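Local coordinates for saframycin Mx1 synthetase B (Legionella pneumophila subsp. pneumophila, PDB 3KXW), which belongs to the AMP-binding enzymes of the ANL clan and here holds 5'-O-[(S)-(dodecanoyloxy)(hydroxy)phosphoryl]adenosine in its pocket, at residues A[116-121]-A[142-147]; A[347-352]-A[361-366]; A[391-396]-A[426-431]; A[459-464]-A[491-496]; A[500-505]-A[535-540]. All blocks are in the same frame, centred on the assembly; numbering follows the deposited sequence.

Interaction 1 of 5, residues A[116-121]-A[142-147]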
# COMPACT_ATOMS: atom_id res chain seq x y z
N PRO A 116 21.00 -7.32 6.98
CA PRO A 116 21.25 -7.89 5.66
C PRO A 116 22.76 -8.02 5.40
O PRO A 116 23.56 -7.27 5.98
CB PRO A 116 20.67 -6.85 4.72
CG PRO A 116 20.74 -5.56 5.51
CD PRO A 116 20.37 -5.98 6.90
N VAL A 117 23.13 -8.94 4.53
CA VAL A 117 24.54 -9.17 4.23
C VAL A 117 25.01 -8.35 3.05
O VAL A 117 26.20 -8.04 2.96
CB VAL A 117 24.87 -10.67 3.98
CG1 VAL A 117 24.68 -11.46 5.26
CG2 VAL A 117 24.06 -11.26 2.80
N ILE A 118 24.08 -7.99 2.16
CA ILE A 118 24.35 -7.25 0.93
C ILE A 118 23.18 -6.31 0.68
O ILE A 118 22.06 -6.62 1.06
CB ILE A 118 24.49 -8.18 -0.28
CG1 ILE A 118 25.74 -9.04 -0.16
CG2 ILE A 118 24.54 -7.40 -1.59
CD1 ILE A 118 27.01 -8.24 -0.24
N VAL A 119 23.44 -5.15 0.08
CA VAL A 119 22.37 -4.31 -0.44
C VAL A 119 22.57 -4.12 -1.95
O VAL A 119 23.68 -3.88 -2.42
CB VAL A 119 22.23 -2.94 0.32
CG1 VAL A 119 23.54 -2.18 0.34
CG2 VAL A 119 21.12 -2.09 -0.29
N LEU A 120 21.48 -4.29 -2.70
CA LEU A 120 21.47 -4.01 -4.13
C LEU A 120 20.79 -2.68 -4.40
O LEU A 120 19.80 -2.33 -3.77
CB LEU A 120 20.74 -5.12 -4.90
CG LEU A 120 21.32 -6.51 -4.62
CD1 LEU A 120 20.55 -7.58 -5.39
CD2 LEU A 120 22.82 -6.62 -4.97
N MSE A 121 21.33 -1.92 -5.33
CA MSE A 121 20.69 -0.66 -5.73
C MSE A 121 21.23 -0.30 -7.10
O MSE A 121 22.18 -0.91 -7.54
CB MSE A 121 21.03 0.44 -4.71
CG MSE A 121 22.52 0.82 -4.69
SE MSE A 121 22.89 2.13 -3.26
CE MSE A 121 22.73 0.96 -1.68
N LYS A 142 26.84 0.68 6.48
CA LYS A 142 27.75 -0.43 6.81
C LYS A 142 27.49 -1.74 6.09
O LYS A 142 28.15 -2.73 6.38
CB LYS A 142 27.81 -0.70 8.31
CG LYS A 142 27.99 0.53 9.16
CD LYS A 142 28.10 0.15 10.63
CE LYS A 142 27.96 1.37 11.52
NZ LYS A 142 28.11 1.00 12.96
N ILE A 143 26.53 -1.76 5.17
CA ILE A 143 26.25 -2.99 4.43
C ILE A 143 26.92 -2.93 3.07
O ILE A 143 26.75 -1.96 2.35
CB ILE A 143 24.73 -3.18 4.17
CG1 ILE A 143 23.91 -2.93 5.44
CG2 ILE A 143 24.48 -4.58 3.61
CD1 ILE A 143 24.36 -3.79 6.62
N PRO A 144 27.69 -3.97 2.72
CA PRO A 144 28.32 -3.96 1.39
C PRO A 144 27.27 -3.80 0.29
O PRO A 144 26.24 -4.48 0.30
CB PRO A 144 28.98 -5.34 1.30
CG PRO A 144 29.27 -5.71 2.71
CD PRO A 144 28.13 -5.12 3.53
N ALA A 145 27.55 -2.90 -0.64
CA ALA A 145 26.59 -2.53 -1.67
C ALA A 145 27.08 -2.98 -3.04
O ALA A 145 28.29 -3.09 -3.28
CB ALA A 145 26.31 -1.02 -1.64
N ILE A 146 26.13 -3.29 -3.92
CA ILE A 146 26.44 -3.73 -5.28
C ILE A 146 25.49 -3.06 -6.24
O ILE A 146 24.26 -3.09 -6.04
CB ILE A 146 26.30 -5.25 -5.44
CG1 ILE A 146 27.24 -6.00 -4.51
CG2 ILE A 146 26.55 -5.68 -6.92
CD1 ILE A 146 27.08 -7.52 -4.60
N ALA A 147 26.04 -2.42 -7.26
CA ALA A 147 25.23 -1.80 -8.30
C ALA A 147 24.64 -2.86 -9.21
O ALA A 147 25.37 -3.69 -9.75
CB ALA A 147 26.08 -0.83 -9.11

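Interaction 2 of 5, residues A[347-352]-A[361-366]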
# COMPACT_ATOMS: atom_id res chain seq x y z
N THR A 347 -23.74 -2.36 0.78
CA THR A 347 -23.56 -1.37 1.83
C THR A 347 -24.58 -1.61 2.95
O THR A 347 -25.60 -2.27 2.74
CB THR A 347 -23.66 0.10 1.32
OG1 THR A 347 -25.00 0.41 0.92
CG2 THR A 347 -22.70 0.34 0.15
N LEU A 348 -24.28 -1.11 4.14
CA LEU A 348 -25.25 -1.10 5.23
C LEU A 348 -25.39 0.29 5.81
O LEU A 348 -24.44 1.08 5.79
CB LEU A 348 -24.82 -2.05 6.34
CG LEU A 348 -24.94 -3.54 6.02
CD1 LEU A 348 -24.22 -4.32 7.12
CD2 LEU A 348 -26.41 -3.93 5.89
N THR A 349 -26.57 0.60 6.32
CA THR A 349 -26.80 1.91 6.90
C THR A 349 -26.91 1.76 8.40
O THR A 349 -27.80 1.07 8.89
CB THR A 349 -28.09 2.55 6.36
OG1 THR A 349 -28.03 2.61 4.93
CG2 THR A 349 -28.26 3.95 6.92
N LEU A 350 -25.99 2.38 9.12
CA LEU A 350 -26.02 2.32 10.56
C LEU A 350 -26.63 3.59 11.13
O LEU A 350 -26.51 4.68 10.54
CB LEU A 350 -24.62 2.13 11.15
CG LEU A 350 -23.65 1.08 10.60
CD1 LEU A 350 -22.77 0.54 11.72
CD2 LEU A 350 -24.34 -0.04 9.85
N ALA A 351 -27.26 3.45 12.29
CA ALA A 351 -27.81 4.58 13.03
C ALA A 351 -26.72 5.46 13.64
O ALA A 351 -25.63 4.99 13.95
CB ALA A 351 -28.75 4.08 14.14
N LYS A 352 -27.03 6.74 13.85
CA LYS A 352 -26.08 7.62 14.51
C LYS A 352 -25.71 7.08 15.89
O LYS A 352 -24.56 7.12 16.31
CB LYS A 352 -26.65 9.03 14.67
CG LYS A 352 -25.62 10.01 15.20
CD LYS A 352 -26.24 11.31 15.68
CE LYS A 352 -25.17 12.25 16.22
NZ LYS A 352 -24.37 11.63 17.33
N HIS A 361 -26.29 -1.26 15.20
CA HIS A 361 -27.63 -0.69 15.19
C HIS A 361 -27.87 -0.05 13.85
O HIS A 361 -27.15 0.86 13.44
CB HIS A 361 -27.77 0.27 16.37
CG HIS A 361 -27.44 -0.38 17.68
ND1 HIS A 361 -28.34 -1.15 18.36
CD2 HIS A 361 -26.28 -0.45 18.36
CE1 HIS A 361 -27.76 -1.65 19.44
NE2 HIS A 361 -26.51 -1.24 19.46
N PHE A 362 -28.88 -0.55 13.15
CA PHE A 362 -29.11 -0.20 11.76
C PHE A 362 -30.18 0.89 11.65
O PHE A 362 -30.93 1.12 12.59
CB PHE A 362 -29.57 -1.44 10.99
CG PHE A 362 -28.54 -2.53 10.93
CD1 PHE A 362 -27.51 -2.48 10.01
CD2 PHE A 362 -28.63 -3.63 11.77
CE1 PHE A 362 -26.57 -3.50 9.94
CE2 PHE A 362 -27.69 -4.65 11.71
CZ PHE A 362 -26.67 -4.59 10.78
N ALA A 363 -30.24 1.56 10.50
CA ALA A 363 -31.20 2.64 10.31
C ALA A 363 -31.71 2.68 8.87
O ALA A 363 -31.08 2.12 7.97
CB ALA A 363 -30.60 3.99 10.71
N ASP A 364 -32.85 3.34 8.66
CA ASP A 364 -33.41 3.49 7.32
C ASP A 364 -32.48 4.28 6.40
O ASP A 364 -31.78 5.20 6.84
CB ASP A 364 -34.80 4.15 7.37
CG ASP A 364 -35.84 3.29 8.09
OD1 ASP A 364 -35.68 2.05 8.13
OD2 ASP A 364 -36.81 3.86 8.63
N ASP A 365 -32.51 3.92 5.12
CA ASP A 365 -31.48 4.28 4.13
C ASP A 365 -31.04 5.73 4.03
O ASP A 365 -30.17 6.05 3.21
CB ASP A 365 -31.86 3.77 2.73
CG ASP A 365 -31.35 2.36 2.48
OD1 ASP A 365 -31.63 1.81 1.39
OD2 ASP A 365 -30.68 1.81 3.38
N ASN A 366 -31.62 6.62 4.82
CA ASN A 366 -31.08 7.97 4.93
C ASN A 366 -31.66 8.71 6.12
O ASN A 366 -31.63 9.95 6.17
CB ASN A 366 -31.22 8.77 3.63
CG ASN A 366 -32.23 8.16 2.67
OD1 ASN A 366 -32.01 8.12 1.46
ND2 ASN A 366 -33.34 7.66 3.21

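Interaction 3 of 5, residues A[391-396]-A[426-431]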
# COMPACT_ATOMS: atom_id res chain seq x y z
N LEU A 391 -12.09 -12.60 24.51
CA LEU A 391 -11.68 -13.66 23.60
C LEU A 391 -12.84 -14.63 23.27
O LEU A 391 -12.63 -15.74 22.78
CB LEU A 391 -10.46 -14.42 24.13
CG LEU A 391 -9.24 -13.54 24.47
CD1 LEU A 391 -8.08 -14.40 24.92
CD2 LEU A 391 -8.83 -12.67 23.26
N ILE A 392 -14.06 -14.18 23.52
CA ILE A 392 -15.24 -14.94 23.16
C ILE A 392 -15.76 -14.51 21.79
O ILE A 392 -15.84 -13.32 21.50
CB ILE A 392 -16.31 -14.74 24.23
CG1 ILE A 392 -15.78 -15.21 25.60
CG2 ILE A 392 -17.60 -15.47 23.85
CD1 ILE A 392 -16.64 -14.74 26.77
N PRO A 393 -16.13 -15.48 20.94
CA PRO A 393 -16.64 -15.15 19.60
C PRO A 393 -17.83 -14.21 19.64
O PRO A 393 -18.69 -14.29 20.54
CB PRO A 393 -17.06 -16.50 19.03
CG PRO A 393 -16.20 -17.49 19.76
CD PRO A 393 -16.04 -16.93 21.15
N CYS A 394 -17.89 -13.30 18.68
CA CYS A 394 -19.00 -12.37 18.59
C CYS A 394 -20.10 -12.98 17.74
O CYS A 394 -19.82 -13.76 16.86
CB CYS A 394 -18.55 -11.07 17.92
SG CYS A 394 -17.42 -10.12 18.91
N ASP A 395 -21.35 -12.60 18.02
CA ASP A 395 -22.46 -12.91 17.13
C ASP A 395 -22.31 -12.16 15.80
O ASP A 395 -21.56 -11.18 15.70
CB ASP A 395 -23.78 -12.46 17.77
CG ASP A 395 -24.21 -13.32 18.95
OD1 ASP A 395 -23.71 -14.45 19.14
OD2 ASP A 395 -25.10 -12.86 19.70
N PHE A 396 -23.03 -12.60 14.77
CA PHE A 396 -23.16 -11.78 13.56
C PHE A 396 -23.79 -10.43 13.96
O PHE A 396 -24.56 -10.36 14.92
CB PHE A 396 -24.01 -12.47 12.49
CG PHE A 396 -23.45 -13.79 12.01
CD1 PHE A 396 -22.08 -13.99 11.90
CD2 PHE A 396 -24.31 -14.80 11.61
CE1 PHE A 396 -21.58 -15.19 11.44
CE2 PHE A 396 -23.81 -16.01 11.14
CZ PHE A 396 -22.44 -16.21 11.06
N GLY A 426 -3.32 -15.77 18.56
CA GLY A 426 -4.66 -15.58 19.08
C GLY A 426 -5.35 -16.91 19.38
O GLY A 426 -5.38 -17.79 18.55
N LYS A 427 -5.90 -17.04 20.58
CA LYS A 427 -6.62 -18.28 20.94
C LYS A 427 -7.99 -17.96 21.48
O LYS A 427 -8.14 -17.07 22.32
CB LYS A 427 -5.85 -19.09 21.99
CG LYS A 427 -4.60 -19.77 21.49
CD LYS A 427 -4.93 -20.91 20.54
CE LYS A 427 -5.64 -22.04 21.28
NZ LYS A 427 -5.79 -23.27 20.43
N ILE A 428 -8.98 -18.70 21.01
CA ILE A 428 -10.36 -18.45 21.39
C ILE A 428 -10.65 -19.16 22.70
O ILE A 428 -10.36 -20.35 22.85
CB ILE A 428 -11.35 -18.95 20.31
CG1 ILE A 428 -11.08 -18.27 18.96
CG2 ILE A 428 -12.78 -18.71 20.75
CD1 ILE A 428 -11.95 -18.82 17.84
N LYS A 429 -11.20 -18.41 23.64
CA LYS A 429 -11.58 -18.92 24.96
C LYS A 429 -12.37 -20.20 24.85
O LYS A 429 -13.39 -20.26 24.16
CB LYS A 429 -12.40 -17.88 25.72
CG LYS A 429 -12.65 -18.22 27.18
CD LYS A 429 -13.74 -17.32 27.77
CE LYS A 429 -14.00 -17.62 29.25
NZ LYS A 429 -14.22 -19.09 29.50
N ASP A 430 -11.87 -21.24 25.52
CA ASP A 430 -12.51 -22.55 25.57
C ASP A 430 -12.58 -23.27 24.23
O ASP A 430 -13.39 -24.18 24.05
CB ASP A 430 -13.90 -22.42 26.22
CG ASP A 430 -13.81 -21.99 27.67
OD1 ASP A 430 -12.72 -22.15 28.25
OD2 ASP A 430 -14.81 -21.48 28.22
N ASP A 431 -11.71 -22.90 23.30
CA ASP A 431 -11.68 -23.58 22.01
C ASP A 431 -10.79 -24.84 22.05
O ASP A 431 -9.73 -24.85 22.68
CB ASP A 431 -11.21 -22.62 20.92
CG ASP A 431 -11.25 -23.25 19.54
OD1 ASP A 431 -11.16 -22.49 18.55
OD2 ASP A 431 -11.36 -24.49 19.44

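Interaction 4 of 5, residues A[459-464]-A[491-496]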
# COMPACT_ATOMS: atom_id res chain seq x y z
N ASP A 459 -7.18 3.89 19.17
CA ASP A 459 -7.51 5.21 18.67
C ASP A 459 -6.46 5.73 17.67
O ASP A 459 -5.27 5.78 17.98
CB ASP A 459 -7.64 6.16 19.86
CG ASP A 459 -8.21 7.49 19.47
OD1 ASP A 459 -9.42 7.70 19.71
OD2 ASP A 459 -7.47 8.32 18.91
N LEU A 460 -6.90 6.11 16.48
CA LEU A 460 -5.97 6.49 15.42
C LEU A 460 -5.17 7.75 15.77
O LEU A 460 -4.03 7.92 15.34
CB LEU A 460 -6.73 6.68 14.10
CG LEU A 460 -5.84 7.03 12.91
CD1 LEU A 460 -5.04 5.81 12.49
CD2 LEU A 460 -6.64 7.54 11.73
N ILE A 461 -5.78 8.65 16.53
CA ILE A 461 -5.06 9.84 16.99
C ILE A 461 -3.88 9.43 17.88
O ILE A 461 -2.79 9.99 17.79
CB ILE A 461 -6.02 10.80 17.70
CG1 ILE A 461 -6.87 11.51 16.63
CG2 ILE A 461 -5.27 11.82 18.54
CD1 ILE A 461 -8.14 12.12 17.14
N ILE A 462 -4.11 8.42 18.72
CA ILE A 462 -3.05 7.91 19.58
C ILE A 462 -1.95 7.28 18.75
O ILE A 462 -0.76 7.46 19.02
CB ILE A 462 -3.61 6.87 20.59
CG1 ILE A 462 -4.69 7.52 21.47
CG2 ILE A 462 -2.48 6.24 21.43
CD1 ILE A 462 -4.20 8.76 22.18
N ILE A 463 -2.33 6.52 17.74
CA ILE A 463 -1.36 5.89 16.84
C ILE A 463 -0.50 6.90 16.09
O ILE A 463 0.72 6.75 16.03
CB ILE A 463 -2.04 4.96 15.83
CG1 ILE A 463 -2.65 3.77 16.56
CG2 ILE A 463 -1.04 4.50 14.76
CD1 ILE A 463 -1.96 3.44 17.89
N TYR A 464 -1.13 7.92 15.51
CA TYR A 464 -0.40 8.99 14.85
C TYR A 464 0.59 9.63 15.81
O TYR A 464 1.71 9.94 15.43
CB TYR A 464 -1.34 10.04 14.23
CG TYR A 464 -1.77 9.66 12.82
CD1 TYR A 464 -2.49 8.51 12.61
CD2 TYR A 464 -1.43 10.44 11.71
CE1 TYR A 464 -2.88 8.12 11.32
CE2 TYR A 464 -1.82 10.06 10.42
CZ TYR A 464 -2.55 8.90 10.24
OH TYR A 464 -2.96 8.48 8.97
N ALA A 491 0.41 19.93 11.71
CA ALA A 491 -0.28 18.77 11.15
C ALA A 491 -0.92 18.00 12.30
O ALA A 491 -0.34 17.87 13.35
CB ALA A 491 0.70 17.88 10.42
N PHE A 492 -2.11 17.46 12.07
CA PHE A 492 -2.80 16.73 13.10
C PHE A 492 -3.94 15.97 12.48
O PHE A 492 -4.36 16.28 11.36
CB PHE A 492 -3.33 17.67 14.19
CG PHE A 492 -4.09 18.84 13.67
CD1 PHE A 492 -5.48 18.80 13.56
CD2 PHE A 492 -3.44 19.99 13.28
CE1 PHE A 492 -6.19 19.89 13.08
CE2 PHE A 492 -4.15 21.08 12.78
CZ PHE A 492 -5.52 21.03 12.69
N VAL A 493 -4.47 15.01 13.22
CA VAL A 493 -5.61 14.24 12.74
C VAL A 493 -6.87 14.60 13.50
O VAL A 493 -6.86 14.68 14.74
CB VAL A 493 -5.36 12.73 12.89
CG1 VAL A 493 -6.59 11.94 12.41
CG2 VAL A 493 -4.15 12.34 12.11
N ILE A 494 -7.94 14.81 12.75
CA ILE A 494 -9.25 15.16 13.28
C ILE A 494 -10.16 13.97 13.09
O ILE A 494 -10.15 13.37 12.02
CB ILE A 494 -9.83 16.34 12.48
CG1 ILE A 494 -8.95 17.57 12.71
CG2 ILE A 494 -11.27 16.63 12.86
CD1 ILE A 494 -8.59 17.75 14.15
N GLN A 495 -10.94 13.62 14.12
CA GLN A 495 -11.99 12.62 13.91
C GLN A 495 -13.29 13.35 13.67
O GLN A 495 -13.69 14.20 14.45
CB GLN A 495 -12.13 11.66 15.09
CG GLN A 495 -13.07 10.51 14.75
CD GLN A 495 -13.42 9.64 15.94
OE1 GLN A 495 -13.07 9.95 17.08
NE2 GLN A 495 -14.11 8.53 15.68
N GLU A 496 -13.95 13.02 12.56
CA GLU A 496 -15.06 13.84 12.10
C GLU A 496 -16.14 12.95 11.51
O GLU A 496 -16.01 12.45 10.40
CB GLU A 496 -14.53 14.83 11.06
CG GLU A 496 -15.56 15.73 10.41
CD GLU A 496 -14.91 16.91 9.75
OE1 GLU A 496 -14.81 17.97 10.41
OE2 GLU A 496 -14.46 16.79 8.59

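Interaction 5 of 5, residues A[500-505]-A[535-540]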
# COMPACT_ATOMS: atom_id res chain seq x y z
N TYR A 500 -11.49 9.56 10.01
CA TYR A 500 -10.34 10.32 10.46
C TYR A 500 -9.73 11.08 9.29
O TYR A 500 -9.67 10.56 8.19
CB TYR A 500 -9.30 9.41 11.10
CG TYR A 500 -9.72 8.84 12.43
CD1 TYR A 500 -9.41 9.49 13.62
CD2 TYR A 500 -10.43 7.65 12.50
CE1 TYR A 500 -9.79 8.97 14.84
CE2 TYR A 500 -10.83 7.12 13.71
CZ TYR A 500 -10.51 7.78 14.88
OH TYR A 500 -10.90 7.25 16.08
N LYS A 501 -9.30 12.32 9.53
CA LYS A 501 -8.76 13.14 8.44
C LYS A 501 -7.44 13.76 8.86
O LYS A 501 -7.40 14.54 9.80
CB LYS A 501 -9.75 14.24 8.05
CG LYS A 501 -11.18 13.76 7.78
CD LYS A 501 -12.09 14.88 7.24
CE LYS A 501 -11.91 15.07 5.74
NZ LYS A 501 -12.06 13.77 5.00
N LEU A 502 -6.36 13.39 8.19
CA LEU A 502 -5.09 14.04 8.39
C LEU A 502 -5.20 15.46 7.87
O LEU A 502 -5.59 15.68 6.72
CB LEU A 502 -4.00 13.29 7.64
CG LEU A 502 -2.63 13.94 7.60
CD1 LEU A 502 -2.14 14.33 9.02
CD2 LEU A 502 -1.62 13.03 6.87
N THR A 503 -4.86 16.42 8.71
CA THR A 503 -5.10 17.83 8.39
C THR A 503 -3.81 18.61 8.50
O THR A 503 -3.10 18.46 9.47
CB THR A 503 -6.11 18.41 9.38
OG1 THR A 503 -7.30 17.60 9.36
CG2 THR A 503 -6.48 19.86 9.03
N VAL A 504 -3.51 19.43 7.50
CA VAL A 504 -2.30 20.23 7.53
C VAL A 504 -2.71 21.68 7.46
O VAL A 504 -3.50 22.05 6.60
CB VAL A 504 -1.37 19.91 6.35
CG1 VAL A 504 -0.23 20.94 6.26
CG2 VAL A 504 -0.82 18.46 6.46
N MSE A 505 -2.21 22.51 8.37
CA MSE A 505 -2.50 23.95 8.31
C MSE A 505 -1.20 24.73 8.13
O MSE A 505 -0.24 24.48 8.85
CB MSE A 505 -3.20 24.41 9.59
CG MSE A 505 -3.70 25.85 9.55
SE MSE A 505 -4.69 26.28 11.20
CE MSE A 505 -6.28 25.15 10.87
N LEU A 535 1.71 8.82 3.85
CA LEU A 535 0.41 9.17 4.38
C LEU A 535 -0.31 10.08 3.39
O LEU A 535 0.33 10.74 2.57
CB LEU A 535 0.55 9.91 5.72
CG LEU A 535 1.13 9.10 6.89
CD1 LEU A 535 1.53 10.03 8.01
CD2 LEU A 535 0.12 8.06 7.38
N GLU A 536 -1.64 10.11 3.45
CA GLU A 536 -2.44 10.97 2.57
C GLU A 536 -3.11 12.11 3.32
O GLU A 536 -3.97 11.87 4.16
CB GLU A 536 -3.51 10.16 1.85
CG GLU A 536 -2.98 8.98 1.07
CD GLU A 536 -3.05 7.72 1.89
OE1 GLU A 536 -2.73 7.77 3.09
OE2 GLU A 536 -3.45 6.66 1.35
N VAL A 537 -2.75 13.36 2.98
CA VAL A 537 -3.44 14.53 3.56
C VAL A 537 -4.88 14.67 3.06
O VAL A 537 -5.12 14.65 1.85
CB VAL A 537 -2.70 15.84 3.24
CG1 VAL A 537 -3.45 17.02 3.88
CG2 VAL A 537 -1.26 15.77 3.76
N HIS A 538 -5.83 14.84 3.97
CA HIS A 538 -7.24 14.91 3.59
C HIS A 538 -7.74 16.34 3.51
O HIS A 538 -8.62 16.67 2.70
CB HIS A 538 -8.10 14.10 4.55
CG HIS A 538 -7.67 12.67 4.67
ND1 HIS A 538 -7.82 11.76 3.65
CD2 HIS A 538 -7.06 12.01 5.69
CE1 HIS A 538 -7.33 10.59 4.03
NE2 HIS A 538 -6.86 10.71 5.27
N THR A 539 -7.14 17.19 4.34
CA THR A 539 -7.58 18.56 4.47
C THR A 539 -6.37 19.46 4.61
O THR A 539 -5.45 19.17 5.38
CB THR A 539 -8.47 18.74 5.73
OG1 THR A 539 -9.60 17.85 5.68
CG2 THR A 539 -8.96 20.17 5.84
N ILE A 540 -6.35 20.55 3.86
CA ILE A 540 -5.29 21.55 4.02
C ILE A 540 -5.91 22.91 4.24
O ILE A 540 -6.80 23.30 3.48
CB ILE A 540 -4.36 21.63 2.78
CG1 ILE A 540 -3.75 20.26 2.50
CG2 ILE A 540 -3.26 22.69 2.99
CD1 ILE A 540 -2.95 20.21 1.23
O HOH W 1 -11.12 15.21 2.51
O HOH W 2 -9.99 17.92 8.47

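Interaction 1 of 5, residues A[116-121]-A[142-147]
Val119 is gripped at both ends of its backbone by the parallel strand 143-147. Its N donates to Pro144 O at 2.9 Å, and its O receives Ile146 N almost along the C=O axis. A third bond, Met121 N to Ile146 O, is longer at 3.2 Å. The tight packing lies on the face of Val119 and Ala145. Val119 CG1 stands between its backbone N and carbonyl carbon (chi1 55°), which lays that methyl 3.6 Å from Ala145 CB. The chain of Met121, a selenomethionine, bends at its last torsion and brings CE to the same CB, with Phe140 touching both Val119 and Met121. Upstream, Ile143 CG2 presses on the carbonyl carbon C of Ile118 at 3.6 Å. The other face is looser. Leu120 CD2 lies beside Ile146 CB at 3.8 Å, the two side chains pointing the same way, and Ile118 CG2 only brushes Ile146 CD1 at 3.9 Å. Pro144 and Ile146 are partly exposed to solvent. Strand 67-71 takes the other edge of strand 118-121, with backbone bonds to Leu120. The chemistry is therefore divided: peptide groups supply all the polar bonding between these strands, and their side chains meet through hydrocarbon alone.

Interaction 2 of 5, residues A[347-352]-A[361-366]
Ala351 and Ala363 put their CB methyls 3.9 Å apart at the apolar centre of this contact, and the Phe362 ring comes alongside Leu348 and Leu350. Leu348 CD1 comes to the edge of that ring, 3.8 Å from Phe362 CE1, while Leu350 CD2 approaches obliquely at 4.0 Å from Phe362 CD1. With its CG beside the backbone N (chi1 -64°), Phe362 turns its ring back toward strand 347-350 even though its CB starts out away from it; His447 meets the ring as well. Around this core the backbones form a single bridge, Leu350 with Phe362, flanked by two hydrogen bonds. Ala351 N reaches His361 O at 2.8 Å and is nearly straight (167° at the hydrogen). Ala363 N reaches Thr349 O at 3.0 Å, but from well above the carbonyl plane. His361 O also accepts from Gln354 NE2, so two donors hold it. Farther out, Thr349 OG1 lies 3.2 Å from Asp365 OD2, the two side chains crossing at about a right angle; this is an uncertain hydrogen bond, since the hydroxyl proton has another acceptor within range. His361 turns its ring away, and its NE2 bonds Asp357 OD1. The chemistry implies that backbone bonds fix where the loop crosses strand 347-350, while the carboxylate of exposed Asp365 offers a polar tie that is not settled.

Interaction 3 of 5, residues A[391-396]-A[426-431]
Leu391 and Lys429 share the hydrogen bond that joins these two surface loops: Lys429 N donates to Leu391 O at 3.1 Å, reaching the oxygen from above the carbonyl plane, 38° out of it. Two methyls make van der Waals contact with peptide oxygens. Ile428 CG2 lies beyond the same oxygen, 3.6 Å from Leu391 O, and Leu391 CD1 rests 3.7 Å from Lys427 O. The apolar touches are again two. Ile428 CG2 meets the proline ring at Pro393 CD, 3.7 Å away. Ile392 and Lys429 run side by side in the same direction, with Ile392 CG1 against the aliphatic Lys429 CD at 3.7 Å. Lys429 can lie alongside like this because its CG is anti to the backbone N (chi1 -171°) and the chain stays extended until it bends at the last torsion. One salt bridge lies within the second loop: Lys429 NZ to Asp430 OD2 at 2.8 Å, meeting the oxygen from above the carboxylate plane. Trp403 of strand 400-405 touches both Leu391 and Ile428. The arrangement is a loop-to-loop contact built on a type II beta turn, Ile428 to Asp431, closed by Asp431 N to Ile428 O at 2.9 Å, laid against the connection between strands 382-386 and 400-405.

Interaction 4 of 5, residues A[459-464]-A[491-496]
Ile461 and Val493 bring the backbones nearest, their CA atoms 6.1 Å apart, where helix 460-464 runs nearly antiparallel to strand 491-496 (169° between directions) with the axes 8.8 Å apart at closest. Val493 carries the contact from the strand side. Its CG2, anti to the carbonyl carbon and beside the backbone N, projects over one face of the Tyr464 ring in a CH-pi contact. The methyl lies 3.7 Å from the ring centroid, 26° off the ring normal, and is displaced toward the rim so that its nearest ring atom is Tyr464 CD2 at 3.3 Å, which is tight packing. Tyr469 meets the Tyr464 ring edge-to-face, and Leu535 touches it too. The other methyl, Val493 CG1, makes a looser contact with Leu460 CD2 at 4.5 Å. The next residue, Ile461, reaches across with its CG1 branch: CG1 and CD1 both lie 3.7 Å from Val493 O. That carbonyl oxygen has its polar partner elsewhere, in Arg562 NH2 of helix 554-567. At the head of the helix, Asp459 serves as N-cap, its OD2 accepting weak bonds from Ile461 N (2.9 Å, bent to 124° at the hydrogen) and Ile462 N. Leu460 also packs on Tyr500 of strand 499-508; its side chain is about 8 Å from the bound 5'-O-[(S)-(dodecanoyloxy)(hydroxy)phosphoryl]adenosine. No hydrogen bond crosses between helix and strand: the chemistry implies that a methyl over an aromatic face and branched aliphatic groups hold them together, with the polar bonding kept to the helix start and to outside partners.

Interaction 5 of 5, residues A[500-505]-A[535-540]
His538 carries its CG beside the backbone N (chi1 -55°), which turns the ring across strand 499-508 so that CD2 comes 3.4 Å from Lys501 CA and the ring edge faces Leu502 N. The backbone O of Glu536 lies over one face of that ring, offset toward its rim. Leu502 extends its CG anti to the backbone N (chi1 173°), sending CD2 to Leu535 CB at 4.0 Å. Leu502 O is held by two backbone donors, His538 N at 2.9 Å and Thr539 N at 3.2 Å, both in the carbonyl plane. Next in register, Val504 N donates to Thr539 O at 2.9 Å, and parallel bridges pair Thr503 with Thr539 and Val504 with Ile540. Val504 CG2 meets Val537 CG2 at 3.8 Å, their side chains crossing at about a right angle. Two waters span the polar side: one joins Lys501 NZ to His538 O, the other lies between the hydroxyls of Thr503 and Thr539. Thr539 OG1 also bonds Gln577 OE1. These strands are the two arms of the beta-alpha-beta unit whose helix is 515-533, which packs on Val537 and Ile540. Helix 469-479 covers Leu502 and Val504, while strand 486-496 flanks the far edge of strand 499-508.

From the N terminus the five contacts follow one another in series; none nests in or crosses another. Interaction 1 closes the connection through helix 123-129 and lies across the chain's centre from interaction 2, their centres 54 Å apart. Interaction 2 closes a short loop after strand 347-350. Interaction 3 closes the part holding strand 400-405 and helix 417-424, and comes within about 7 Å of interaction 2 (nearest atoms) without touching. Interaction 4 closes the part holding helix 469-479, and interaction 5 the beta-alpha-beta crossover through helix 515-533. These two touch: strands 486-496 and 499-508 are neighbours in one mixed sheet, which interaction 4 ties to helix 460-466 and interaction 5 extends to strand 539-544.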